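Local atomic coordinates of xylooligosaccharide oxidase (Myceliophthora thermophila, PDB entry 5L6G), a protein that oxidises the C1 hydroxyl of xylooligosaccharides and some other sugars to lactones with a bicovalently bound FAD, reducing molecular oxygen to hydrogen peroxide. Residues P52-D55 against R56-Y59; G254-Q257 against E258-L261; E362-E366 against T367-V371; A427-D430 against G431-H434; R458-A461 against Q462-Y466. One frame throughout, in Å; residues are numbered along the deposited sequence.

Interaction 1: P52-D55 against R56-Y59; sequences PFND and RLPY. With XYP (beta-D-xylopyranose), chain I; FAD (flavin-adenine dinucleotide), chain D.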
# COMPACT_ATOMS: atom_id res chain seq x y z
N PRO A 52 2.13 -8.73 14.73
CA PRO A 52 2.45 -8.09 13.47
C PRO A 52 1.91 -8.91 12.31
O PRO A 52 1.57 -10.06 12.50
CB PRO A 52 3.98 -8.14 13.46
CG PRO A 52 4.30 -9.40 14.17
CD PRO A 52 3.29 -9.47 15.27
N PHE A 53 1.84 -8.32 11.13
CA PHE A 53 1.67 -9.11 9.94
C PHE A 53 3.01 -9.79 9.64
O PHE A 53 3.07 -10.97 9.28
CB PHE A 53 1.26 -8.28 8.73
CG PHE A 53 1.32 -9.07 7.47
CD1 PHE A 53 0.41 -10.08 7.24
CD2 PHE A 53 2.34 -8.85 6.56
CE1 PHE A 53 0.49 -10.85 6.09
CE2 PHE A 53 2.42 -9.61 5.40
CZ PHE A 53 1.49 -10.61 5.17
N ASN A 54 4.08 -9.03 9.78
CA ASN A 54 5.41 -9.56 9.57
C ASN A 54 5.95 -10.12 10.87
O ASN A 54 6.38 -9.37 11.73
CB ASN A 54 6.36 -8.49 9.03
CG ASN A 54 7.67 -9.07 8.50
OD1 ASN A 54 8.02 -10.24 8.75
ND2 ASN A 54 8.40 -8.25 7.77
N ASP A 55 5.93 -11.44 11.00
CA ASP A 55 6.43 -12.11 12.20
C ASP A 55 7.91 -11.90 12.47
O ASP A 55 8.38 -12.24 13.55
CB ASP A 55 6.17 -13.62 12.13
CG ASP A 55 4.74 -13.96 12.36
OD1 ASP A 55 4.14 -13.37 13.29
OD2 ASP A 55 4.21 -14.81 11.62
N ARG A 56 8.63 -11.37 11.50
CA ARG A 56 10.03 -11.01 11.72
C ARG A 56 10.14 -9.81 12.67
O ARG A 56 11.19 -9.62 13.27
CB ARG A 56 10.70 -10.65 10.41
CG ARG A 56 12.21 -10.55 10.47
CD ARG A 56 12.78 -10.31 9.07
NE ARG A 56 12.44 -9.02 8.50
CZ ARG A 56 12.99 -7.86 8.86
NH1 ARG A 56 13.90 -7.81 9.84
NH2 ARG A 56 12.63 -6.73 8.25
N LEU A 57 9.07 -9.02 12.78
CA LEU A 57 9.09 -7.73 13.44
C LEU A 57 7.97 -7.52 14.47
O LEU A 57 7.14 -6.60 14.33
CB LEU A 57 9.06 -6.63 12.38
CG LEU A 57 10.28 -6.56 11.46
CD1 LEU A 57 10.01 -5.53 10.37
CD2 LEU A 57 11.58 -6.27 12.23
N PRO A 58 7.96 -8.36 15.52
CA PRO A 58 7.05 -8.12 16.60
C PRO A 58 7.56 -6.94 17.41
O PRO A 58 8.79 -6.76 17.54
CB PRO A 58 7.13 -9.39 17.41
CG PRO A 58 8.56 -9.83 17.24
CD PRO A 58 8.89 -9.46 15.82
N TYR A 59 6.63 -6.14 17.92
CA TYR A 59 6.94 -5.12 18.90
C TYR A 59 5.95 -5.22 20.03
O TYR A 59 4.82 -5.67 19.84
CB TYR A 59 6.92 -3.73 18.28
CG TYR A 59 8.00 -3.56 17.26
CD1 TYR A 59 9.34 -3.56 17.63
CD2 TYR A 59 7.69 -3.44 15.89
CE1 TYR A 59 10.35 -3.41 16.71
CE2 TYR A 59 8.69 -3.30 14.95
CZ TYR A 59 10.01 -3.29 15.36
OH TYR A 59 10.98 -3.14 14.44
O1 XYP I . 14.44 -5.07 10.29
C1 XYP I . 15.46 -4.46 9.54
C2 XYP I . 16.81 -4.99 10.02
C3 XYP I . 17.90 -4.38 9.18
C4 XYP I . 17.64 -4.74 7.73
C5 XYP I . 16.26 -4.28 7.31
O2 XYP I . 17.03 -4.69 11.42
O3 XYP I . 19.18 -4.90 9.54
O4 XYP I . 18.65 -4.13 6.94
O5 XYP I . 15.26 -4.82 8.18
PA FAD D . -1.13 -0.73 9.46
O1A FAD D . -2.30 -0.80 10.41
O2A FAD D . 0.09 -1.52 9.83
O5B FAD D . -0.80 0.77 9.12
C5B FAD D . 0.23 1.17 8.21
C4B FAD D . 0.64 2.60 8.49
O4B FAD D . -0.50 3.45 8.33
C3B FAD D . 1.12 2.80 9.92
O3B FAD D . 2.07 3.84 9.95
C2B FAD D . -0.12 3.26 10.64
O2B FAD D . 0.14 3.97 11.85
C1B FAD D . -0.80 4.09 9.57
N9A FAD D . -2.24 4.14 9.79
C8A FAD D . -3.10 3.13 9.90
N7A FAD D . -4.36 3.58 10.12
C5A FAD D . -4.26 4.91 10.13
C6A FAD D . -5.21 6.00 10.34
N6A FAD D . -6.50 5.67 10.54
N1A FAD D . -4.72 7.26 10.33
C2A FAD D . -3.43 7.55 10.11
N3A FAD D . -2.50 6.58 9.91
C4A FAD D . -2.88 5.27 9.91
N1 FAD D . -0.34 -2.49 -1.07
C2 FAD D . -0.70 -2.09 -2.33
O2 FAD D . -0.47 -0.89 -2.67
N3 FAD D . -1.33 -2.93 -3.18
C4 FAD D . -1.64 -4.21 -2.84
O4 FAD D . -2.22 -5.01 -3.62
C4X FAD D . -1.28 -4.72 -1.50
N5 FAD D . -1.55 -5.99 -1.08
C5X FAD D . -1.23 -6.45 0.19
C6 FAD D . -1.54 -7.74 0.62
C7 FAD D . -1.17 -8.16 1.91
C7M FAD D . -1.50 -9.57 2.33
C8 FAD D . -0.49 -7.21 2.87
C8M FAD D . -0.15 -7.61 4.30
C9 FAD D . -0.21 -5.93 2.42
C9A FAD D . -0.53 -5.51 1.11
N10 FAD D . -0.23 -4.21 0.63
C10 FAD D . -0.58 -3.76 -0.64
C1' FAD D . 0.46 -3.22 1.46
C2' FAD D . -0.49 -2.34 2.21
O2' FAD D . -0.99 -1.37 1.29
C3' FAD D . 0.33 -1.64 3.28
O3' FAD D . 0.98 -2.58 4.13
C4' FAD D . -0.60 -0.74 4.10
O4' FAD D . 0.14 0.39 4.56
C5' FAD D . -1.20 -1.54 5.23
O5' FAD D . -2.32 -0.84 5.77
P FAD D . -2.87 -1.33 7.16
O1P FAD D . -3.91 -0.39 7.68
O2P FAD D . -3.24 -2.78 7.09
O3P FAD D . -1.53 -1.35 8.03
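The carbonyl oxygen of Asn54 receives Leu57 N at 2.9 Å and closes a type I beta turn from Asn54 to Leu57. On the same turn the Asn54 side chain folds alongside that of Arg56: with CG anti to the backbone N (chi1 -167°), OD1 takes Arg56 N at 3.0 Å, the donor standing well above the amide plane. Asn54 ND2 is held by the backbone oxygens of Tyr96 and Phe342, the latter also taking Arg56 NE. This loop of the PCMH-type FAD-binding fold joins helix 45-50 to strand 63-65, with a cofactor on one flank and a sugar on the other. Toward the cofactor, the Phe53 ring lies over FAD C8M, which sits 3.3 Å from its plane and over its centre; Phe53 also stacks with His94, one of the two residues covalently bound to the flavin. Toward the sugar, the Arg56 chain bends at chi3 (67°), and the guanidinium meets xylose edge-on: NH1 reaches O1 at 2.8 Å and NH2 the same oxygen at 3.2 Å, with a weak bond to O5. Leu57 CG lies over a face of the guanidinium, and Leu57 CD2 approaches xylose O1 at 3.7 Å.

Interaction 2: G254-Q257 against E258-L261; sequences GALQ and EWLL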
# COMPACT_ATOMS: atom_id res chain seq x y z
N GLY A 254 12.51 -4.80 -22.17
CA GLY A 254 12.77 -3.64 -23.02
C GLY A 254 11.57 -3.39 -23.92
O GLY A 254 11.13 -2.24 -24.09
N ALA A 255 11.03 -4.47 -24.49
CA ALA A 255 9.84 -4.36 -25.32
C ALA A 255 8.65 -3.90 -24.51
O ALA A 255 7.88 -3.06 -24.97
CB ALA A 255 9.52 -5.68 -25.98
N LEU A 256 8.48 -4.49 -23.33
CA LEU A 256 7.32 -4.21 -22.50
C LEU A 256 7.27 -2.74 -22.08
O LEU A 256 6.21 -2.11 -22.12
CB LEU A 256 7.32 -5.12 -21.28
CG LEU A 256 6.12 -5.07 -20.33
CD1 LEU A 256 4.85 -5.58 -21.01
CD2 LEU A 256 6.45 -5.89 -19.11
N GLN A 257 8.41 -2.20 -21.63
CA GLN A 257 8.42 -0.80 -21.21
C GLN A 257 8.18 0.15 -22.36
O GLN A 257 7.50 1.17 -22.19
CB GLN A 257 9.71 -0.44 -20.47
CG GLN A 257 10.96 -0.37 -21.29
CD GLN A 257 12.17 -0.13 -20.42
OE1 GLN A 257 12.07 -0.10 -19.18
NE2 GLN A 257 13.34 0.05 -21.06
N GLU A 258 8.74 -0.15 -23.53
CA GLU A 258 8.52 0.67 -24.70
C GLU A 258 7.02 0.65 -25.09
O GLU A 258 6.42 1.70 -25.35
CB GLU A 258 9.43 0.21 -25.85
CG GLU A 258 9.41 1.07 -27.08
CD GLU A 258 10.34 0.57 -28.18
OE1 GLU A 258 11.42 0.02 -27.86
OE2 GLU A 258 9.99 0.76 -29.37
N TRP A 259 6.41 -0.53 -25.04
CA TRP A 259 4.97 -0.68 -25.30
C TRP A 259 4.16 0.16 -24.31
O TRP A 259 3.29 0.92 -24.71
CB TRP A 259 4.59 -2.15 -25.21
CG TRP A 259 3.14 -2.48 -25.26
CD1 TRP A 259 2.34 -2.57 -26.36
CD2 TRP A 259 2.31 -2.79 -24.14
NE1 TRP A 259 1.05 -2.92 -25.99
CE2 TRP A 259 1.01 -3.06 -24.63
CE3 TRP A 259 2.54 -2.89 -22.76
CZ2 TRP A 259 -0.05 -3.41 -23.80
CZ3 TRP A 259 1.49 -3.22 -21.93
CH2 TRP A 259 0.21 -3.49 -22.45
N LEU A 260 4.46 0.05 -23.03
CA LEU A 260 3.68 0.77 -22.01
C LEU A 260 3.87 2.28 -22.17
O LEU A 260 2.91 3.05 -22.18
CB LEU A 260 4.10 0.34 -20.60
CG LEU A 260 3.32 0.95 -19.43
CD1 LEU A 260 1.85 0.58 -19.48
CD2 LEU A 260 3.94 0.49 -18.13
N LEU A 261 5.11 2.68 -22.32
CA LEU A 261 5.47 4.07 -22.37
C LEU A 261 4.86 4.74 -23.59
O LEU A 261 4.52 5.93 -23.56
CB LEU A 261 7.00 4.16 -22.35
CG LEU A 261 7.72 5.46 -22.11
CD1 LEU A 261 7.30 6.10 -20.81
CD2 LEU A 261 9.23 5.16 -22.17
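The closing turns of helix 246-261 form this contact, in which each residue from Glu258 to Leu261 donates its backbone N-H to the carbonyl four positions earlier. Glu258 N stands 3.2 Å from Gly254 O. The bonds tighten along the helix, and Leu261 N lies 2.8 Å from Gln257 O; all are ordinary alpha-helical bonds. Side chains meet chiefly between Leu256 and Trp259, three residues apart, which pass each other at a slant; Leu256 CD1 comes within 4.0 Å of Trp259 CE3. The indole is turned so that Leu256 O lies at its edge, near the ring plane and 3.8 Å from CE3. CB of Trp259 rests 3.4 Å from Ala255 O. Around them the helix packs against the eight-stranded antiparallel sheet: Leu256 on Val273, Trp259 on Met269 and Met271 of strand 269-275, and Leu260 on Phe409 of strand 409-417. Trp259 also reaches Leu300 and Leu303, bringing helix 290-304 alongside. Gln257 takes the less common first torsion, CG between the backbone N and the carbonyl carbon (chi1 71°), and then runs extended until NE2 reaches Leu352 O. Apart from the backbone bonds, then, side chains touch the neighbouring turn through carbon atoms alone, while the buried Gln257 amide has both its oxygen and its nitrogen hydrogen-bonded outside the two segments, so its polarity is satisfied.

Interaction 3: E362-E366 against T367-V371; sequences EYWIE and TANKV. With XYS (alpha-D-xylopyranose), chain K.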
# COMPACT_ATOMS: atom_id res chain seq x y z
N GLU A 362 20.79 -9.90 -14.84
CA GLU A 362 21.88 -10.75 -14.40
C GLU A 362 21.68 -11.07 -12.93
O GLU A 362 21.87 -12.19 -12.50
CB GLU A 362 23.25 -10.10 -14.65
CG GLU A 362 23.61 -10.07 -16.13
CD GLU A 362 25.00 -9.52 -16.43
OE1 GLU A 362 25.88 -9.57 -15.53
OE2 GLU A 362 25.20 -9.07 -17.58
N TYR A 363 21.26 -10.09 -12.16
CA TYR A 363 21.00 -10.34 -10.75
C TYR A 363 19.88 -11.37 -10.58
O TYR A 363 19.94 -12.25 -9.72
CB TYR A 363 20.62 -9.04 -10.05
CG TYR A 363 20.82 -9.14 -8.57
CD1 TYR A 363 22.04 -8.82 -8.00
CD2 TYR A 363 19.80 -9.59 -7.73
CE1 TYR A 363 22.25 -8.92 -6.63
CE2 TYR A 363 19.99 -9.69 -6.36
CZ TYR A 363 21.22 -9.35 -5.81
OH TYR A 363 21.42 -9.42 -4.45
N TRP A 364 18.84 -11.23 -11.41
CA TRP A 364 17.67 -12.11 -11.37
C TRP A 364 18.10 -13.54 -11.61
O TRP A 364 17.82 -14.43 -10.80
CB TRP A 364 16.68 -11.67 -12.45
CG TRP A 364 15.30 -12.27 -12.41
CD1 TRP A 364 14.94 -13.56 -12.11
CD2 TRP A 364 14.11 -11.60 -12.78
NE1 TRP A 364 13.58 -13.71 -12.24
CE2 TRP A 364 13.04 -12.53 -12.66
CE3 TRP A 364 13.82 -10.29 -13.19
CZ2 TRP A 364 11.71 -12.18 -12.92
CZ3 TRP A 364 12.50 -9.95 -13.45
CH2 TRP A 364 11.46 -10.90 -13.32
N ILE A 365 18.84 -13.74 -12.69
CA ILE A 365 19.17 -15.07 -13.16
C ILE A 365 20.26 -15.70 -12.32
O ILE A 365 20.16 -16.85 -11.95
CB ILE A 365 19.52 -15.06 -14.64
CG1 ILE A 365 18.34 -14.55 -15.45
CG2 ILE A 365 19.95 -16.45 -15.09
CD1 ILE A 365 17.05 -15.34 -15.26
N GLU A 366 21.28 -14.93 -11.95
CA GLU A 366 22.46 -15.48 -11.30
C GLU A 366 22.42 -15.43 -9.80
O GLU A 366 23.13 -16.19 -9.16
CB GLU A 366 23.73 -14.76 -11.80
CG GLU A 366 23.92 -14.83 -13.29
CD GLU A 366 24.15 -16.24 -13.81
OE1 GLU A 366 24.51 -17.15 -13.02
OE2 GLU A 366 23.95 -16.44 -15.01
N THR A 367 21.61 -14.54 -9.24
CA THR A 367 21.52 -14.42 -7.79
C THR A 367 20.13 -14.81 -7.30
O THR A 367 19.97 -15.80 -6.58
CB THR A 367 21.95 -13.01 -7.33
OG1 THR A 367 23.31 -12.80 -7.73
CG2 THR A 367 21.85 -12.88 -5.82
N ALA A 368 19.11 -14.04 -7.71
CA ALA A 368 17.75 -14.26 -7.19
C ALA A 368 17.30 -15.71 -7.41
O ALA A 368 16.88 -16.38 -6.46
CB ALA A 368 16.75 -13.29 -7.81
N ASN A 369 17.47 -16.23 -8.61
CA ASN A 369 17.04 -17.61 -8.89
C ASN A 369 17.69 -18.67 -8.01
O ASN A 369 17.13 -19.74 -7.82
CB ASN A 369 17.25 -17.94 -10.36
CG ASN A 369 16.13 -17.42 -11.23
OD1 ASN A 369 15.16 -16.81 -10.76
ND2 ASN A 369 16.27 -17.66 -12.53
N LYS A 370 18.85 -18.36 -7.44
CA LYS A 370 19.59 -19.29 -6.59
C LYS A 370 19.30 -19.14 -5.11
O LYS A 370 19.72 -20.00 -4.32
CB LYS A 370 21.08 -19.12 -6.80
CG LYS A 370 21.51 -19.08 -8.25
CD LYS A 370 20.99 -20.26 -9.05
CE LYS A 370 21.49 -20.22 -10.48
NZ LYS A 370 21.11 -21.46 -11.21
N VAL A 371 18.58 -18.09 -4.72
CA VAL A 371 18.28 -17.87 -3.32
C VAL A 371 17.31 -18.94 -2.82
O VAL A 371 16.25 -19.16 -3.43
CB VAL A 371 17.64 -16.49 -3.08
CG1 VAL A 371 17.18 -16.37 -1.64
CG2 VAL A 371 18.62 -15.38 -3.44
C1 XYS K . 15.07 -22.53 -10.13
C2 XYS K . 16.07 -21.43 -10.47
C3 XYS K . 17.44 -22.02 -10.81
C4 XYS K . 17.88 -22.82 -9.59
C5 XYS K . 16.88 -23.95 -9.39
O1 XYS K . 14.80 -23.26 -11.31
O2 XYS K . 15.57 -20.67 -11.57
O3 XYS K . 18.39 -20.98 -11.13
O4 XYS K . 19.19 -23.35 -9.76
O5 XYS K . 15.58 -23.41 -9.11
O HOH W 1 12.91 -16.51 -12.35
O HOH W 2 18.77 -19.29 -13.19
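Tyr363 O accepts two backbone donors at once, Thr367 N at 2.9 Å and Ala368 N at 2.8 Å, where the helix widens into a pi-type turn. The Ala368 N-H lies in the carbonyl plane, the Thr367 N-H well above it. Asn369 N follows the wider spacing, reaching Trp364 O at 2.9 Å. Thr367 sets CB over the centre of the Tyr363 ring in a CH-pi contact, 3.9 Å from the centroid and 6° off the normal; CG2, anti to the backbone N, extends over the same face toward CZ. The Tyr363 hydroxyl is bonded to Phe428 O. All this is the C-terminal end of helix 354-368, which runs into a type I turn from Ala368 to Val371 ahead of strand 374-381. There the amide of Asn369 stands nearly perpendicular to the Trp364 indole, with OD1 at the ring's edge, and a water joins OD1 to Trp364 NE1. A second water links Ile365 O, Asn369 ND2 and O3 of an alpha-xylose. Lys370, bent at chi2 (-52°), brings NZ to O3 of that sugar at 2.8 Å and to O4 at 3.1 Å, while Ala277 O also holds the sugar.

Interaction 4: A427-D430 against G431-H434; sequences AFLD and GWVH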
# COMPACT_ATOMS: atom_id res chain seq x y z
N ALA A 427 20.88 -8.81 2.24
CA ALA A 427 21.79 -8.49 1.14
C ALA A 427 21.19 -8.90 -0.20
O ALA A 427 21.51 -8.31 -1.24
CB ALA A 427 23.12 -9.18 1.35
N PHE A 428 20.31 -9.89 -0.19
CA PHE A 428 19.68 -10.35 -1.45
C PHE A 428 18.84 -9.22 -2.09
O PHE A 428 19.16 -8.73 -3.17
CB PHE A 428 18.87 -11.64 -1.22
CG PHE A 428 17.85 -11.93 -2.30
CD1 PHE A 428 18.15 -11.72 -3.64
CD2 PHE A 428 16.60 -12.45 -1.97
CE1 PHE A 428 17.19 -11.96 -4.63
CE2 PHE A 428 15.66 -12.71 -2.96
CZ PHE A 428 15.95 -12.46 -4.28
N LEU A 429 17.76 -8.81 -1.46
CA LEU A 429 16.99 -7.71 -2.03
C LEU A 429 17.78 -6.42 -2.09
O LEU A 429 17.58 -5.63 -3.01
CB LEU A 429 15.67 -7.50 -1.31
CG LEU A 429 14.72 -8.69 -1.43
CD1 LEU A 429 13.39 -8.32 -0.80
CD2 LEU A 429 14.54 -9.16 -2.87
N ASP A 430 18.68 -6.18 -1.13
CA ASP A 430 19.48 -4.96 -1.16
C ASP A 430 20.32 -4.87 -2.44
O ASP A 430 20.42 -3.79 -3.05
CB ASP A 430 20.40 -4.84 0.08
CG ASP A 430 19.61 -4.49 1.35
OD1 ASP A 430 18.39 -4.20 1.22
OD2 ASP A 430 20.20 -4.53 2.46
N GLY A 431 20.93 -5.99 -2.81
CA GLY A 431 21.77 -6.05 -3.98
C GLY A 431 20.93 -5.87 -5.24
O GLY A 431 21.37 -5.24 -6.20
N TRP A 432 19.73 -6.42 -5.23
CA TRP A 432 18.86 -6.32 -6.39
C TRP A 432 18.47 -4.87 -6.62
O TRP A 432 18.51 -4.38 -7.75
CB TRP A 432 17.60 -7.17 -6.23
CG TRP A 432 17.08 -7.69 -7.53
CD1 TRP A 432 17.43 -7.27 -8.76
CD2 TRP A 432 16.12 -8.73 -7.70
NE1 TRP A 432 16.76 -8.01 -9.72
CE2 TRP A 432 15.95 -8.91 -9.09
CE3 TRP A 432 15.41 -9.54 -6.82
CZ2 TRP A 432 15.08 -9.87 -9.61
CZ3 TRP A 432 14.54 -10.48 -7.35
CH2 TRP A 432 14.39 -10.64 -8.72
N VAL A 433 18.12 -4.16 -5.55
CA VAL A 433 17.75 -2.76 -5.69
C VAL A 433 18.94 -1.92 -6.21
O VAL A 433 18.77 -1.08 -7.09
CB VAL A 433 17.14 -2.19 -4.39
CG1 VAL A 433 17.04 -0.69 -4.46
CG2 VAL A 433 15.76 -2.79 -4.19
N HIS A 434 20.13 -2.21 -5.70
CA HIS A 434 21.35 -1.57 -6.18
C HIS A 434 21.54 -1.72 -7.70
O HIS A 434 22.05 -0.81 -8.35
CB HIS A 434 22.56 -2.13 -5.47
CG HIS A 434 23.82 -1.35 -5.71
ND1 HIS A 434 24.13 -0.22 -4.99
CD2 HIS A 434 24.86 -1.56 -6.55
CE1 HIS A 434 25.30 0.25 -5.39
NE2 HIS A 434 25.77 -0.55 -6.34
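Gly431, Trp432, Val433 and His434 each give a backbone N-H to the carbonyl four residues earlier, from Ala427 to Asp430, as in a regular alpha helix. The shortest bond, Gly431 N to Ala427 O, measures 2.9 Å, and its donor stands above the carbonyl plane; Val433 N to Leu429 O and His434 N to Asp430 O are straighter at the hydrogen, both at 163°. Apolar contact gathers around Trp432. Its six-membered ring lies beside that of Phe428, both side chains pointing the same way, but the planes are 28° apart and slid so far that the centroids stand 5.8 Å from each other; the rings therefore meet with little overlap, Phe428 CE1 at 3.7 Å from Trp432 CE3. With CG anti to the backbone N (chi1 161°), Phe428 projects outward from the helix, and the indole of Trp432 leans back to meet it. Leu429 CD2 lies beside the pair and touches both: it comes to the edge of the indole, 4.1 Å from Trp432 CE3, and lies over one face of the phenyl ring toward its rim. Charge enters with Asp430, whose OD1 forms a salt bridge with Lys345. The helix 426-437 rests on the eight-stranded antiparallel sheet, with Leu429 against Leu413 and Asp415 of strand 409-417 and against Tyr343 of strand 341-349. Beside it runs helix 354-368, where Ala368 packs against both Phe428 and Trp432 and Trp364 meets Trp432 edge-to-face, while Trp375 of strand 374-381 turns edge-to-face to both aromatic rings.

Interaction 5: R458-A461 against Q462-Y466; sequences RAEA and QEVYY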
# COMPACT_ATOMS: atom_id res chain seq x y z
N ARG A 458 16.11 6.77 8.61
CA ARG A 458 15.03 7.73 8.60
C ARG A 458 15.20 8.78 7.50
O ARG A 458 14.24 9.07 6.78
CB ARG A 458 14.91 8.41 9.95
CG ARG A 458 13.66 9.25 10.06
CD ARG A 458 13.43 9.72 11.47
NE ARG A 458 12.21 10.50 11.51
CZ ARG A 458 11.88 11.33 12.48
NH1 ARG A 458 12.69 11.52 13.52
NH2 ARG A 458 10.73 11.99 12.40
N ALA A 459 16.40 9.34 7.37
CA ALA A 459 16.65 10.35 6.34
C ALA A 459 16.42 9.81 4.94
O ALA A 459 15.75 10.47 4.12
CB ALA A 459 18.06 10.91 6.45
N GLU A 460 16.97 8.63 4.64
CA GLU A 460 16.81 8.09 3.32
C GLU A 460 15.35 7.79 3.07
O GLU A 460 14.85 8.09 1.99
CB GLU A 460 17.67 6.84 3.05
CG GLU A 460 17.61 6.45 1.57
CD GLU A 460 18.37 5.19 1.20
OE1 GLU A 460 18.90 4.50 2.09
OE2 GLU A 460 18.39 4.87 -0.01
N ALA A 461 14.66 7.22 4.06
CA ALA A 461 13.28 6.78 3.86
C ALA A 461 12.37 7.93 3.44
O ALA A 461 11.62 7.83 2.44
CB ALA A 461 12.76 6.11 5.13
N GLN A 462 12.45 9.03 4.18
CA GLN A 462 11.66 10.23 3.85
C GLN A 462 11.92 10.69 2.43
O GLN A 462 10.99 11.06 1.70
CB GLN A 462 12.01 11.36 4.78
CG GLN A 462 11.50 11.19 6.17
CD GLN A 462 12.14 12.19 7.08
OE1 GLN A 462 11.72 13.32 7.13
NE2 GLN A 462 13.21 11.78 7.73
N GLU A 463 13.20 10.68 2.05
CA GLU A 463 13.61 11.16 0.74
C GLU A 463 13.07 10.29 -0.37
O GLU A 463 12.48 10.80 -1.33
CB GLU A 463 15.13 11.32 0.65
CG GLU A 463 15.59 12.48 1.52
CD GLU A 463 17.06 12.85 1.39
OE1 GLU A 463 17.82 12.13 0.71
OE2 GLU A 463 17.45 13.88 1.99
N VAL A 464 13.25 8.98 -0.23
CA VAL A 464 12.85 8.05 -1.27
C VAL A 464 11.35 7.82 -1.34
O VAL A 464 10.81 7.56 -2.42
CB VAL A 464 13.61 6.71 -1.21
CG1 VAL A 464 15.11 6.93 -1.36
CG2 VAL A 464 13.27 5.92 0.06
N TYR A 465 10.67 7.88 -0.19
CA TYR A 465 9.23 7.69 -0.15
C TYR A 465 8.45 8.87 -0.70
O TYR A 465 7.41 8.67 -1.32
CB TYR A 465 8.73 7.44 1.27
CG TYR A 465 9.09 6.12 1.91
CD1 TYR A 465 9.26 4.95 1.17
CD2 TYR A 465 9.21 6.04 3.30
CE1 TYR A 465 9.58 3.74 1.80
CE2 TYR A 465 9.50 4.84 3.93
CZ TYR A 465 9.69 3.69 3.18
OH TYR A 465 10.00 2.52 3.84
N TYR A 466 8.94 10.09 -0.46
CA TYR A 466 8.20 11.31 -0.76
C TYR A 466 8.85 12.28 -1.75
O TYR A 466 8.17 13.19 -2.27
CB TYR A 466 7.87 12.02 0.54
CG TYR A 466 7.18 11.13 1.53
CD1 TYR A 466 5.94 10.59 1.26
CD2 TYR A 466 7.80 10.79 2.73
CE1 TYR A 466 5.30 9.77 2.17
CE2 TYR A 466 7.17 9.98 3.65
CZ TYR A 466 5.93 9.46 3.37
OH TYR A 466 5.31 8.65 4.29
O HOH W 3 15.80 13.39 4.64
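Ala461 lies over one face of the Tyr465 ring, its CA above the ring and its CB 3.7 Å from CE2, while CB of Tyr465 in turn sits over the centre of the Tyr466 ring. Another pair of flat groups, the Arg458 guanidinium and the Gln462 amide, pass at a slant with planes 32° apart. With CG anti to the carbonyl carbon (chi1 -73°) and the chain extended beyond it, Gln462 runs back toward the preceding turn and brings NE2 to Arg458 O at 3.1 Å. That oxygen also takes Gln462 N at 3.2 Å, and the two donors come from opposite faces of the carbonyl plane. Val464 N to Glu460 O and Tyr465 N to Ala461 O continue the alpha-helical pattern at 2.9 and 2.8 Å, and a water donates to both Ala459 O and Glu463 OE2. Helix 458-466 belongs to the berberine-like region. Near the C-terminal end of the chain its Arg458 forms a salt bridge with Glu484 and bonds Ala491 O, Gln462 OE1 is bonded to Glu493 N, and the Tyr465 hydroxyl meets Gln490 as well as Asp453. Gln462 and Glu463 touch Leu470, and Tyr466 touches Leu473, of helix 470-480, while Tyr465 and Tyr466 touch Ile449 in the loop after strand 445-446.

In the fold
From the N terminus, the five contacts follow in series, each between two adjoining short segments, so none encloses or crosses another. Interaction 1 closes a tight turn in the loop before strand 63-65, between FAD and a bound xylose. Interactions 2, 3 and 4 lie on helices 246-261, 354-368 and 426-437, which all pack against the eight-stranded antiparallel sheet. Interactions 3 and 4 alone touch each other, through Tyr363 with Phe428 and Trp432, tying two neighbouring helices together. Interaction 2 sits about 37 Å from interaction 1 between centres, on the opposite side of the chain's centre. Interaction 5 lies within helix 458-466, whose side chains reach the C-terminal end of the chain.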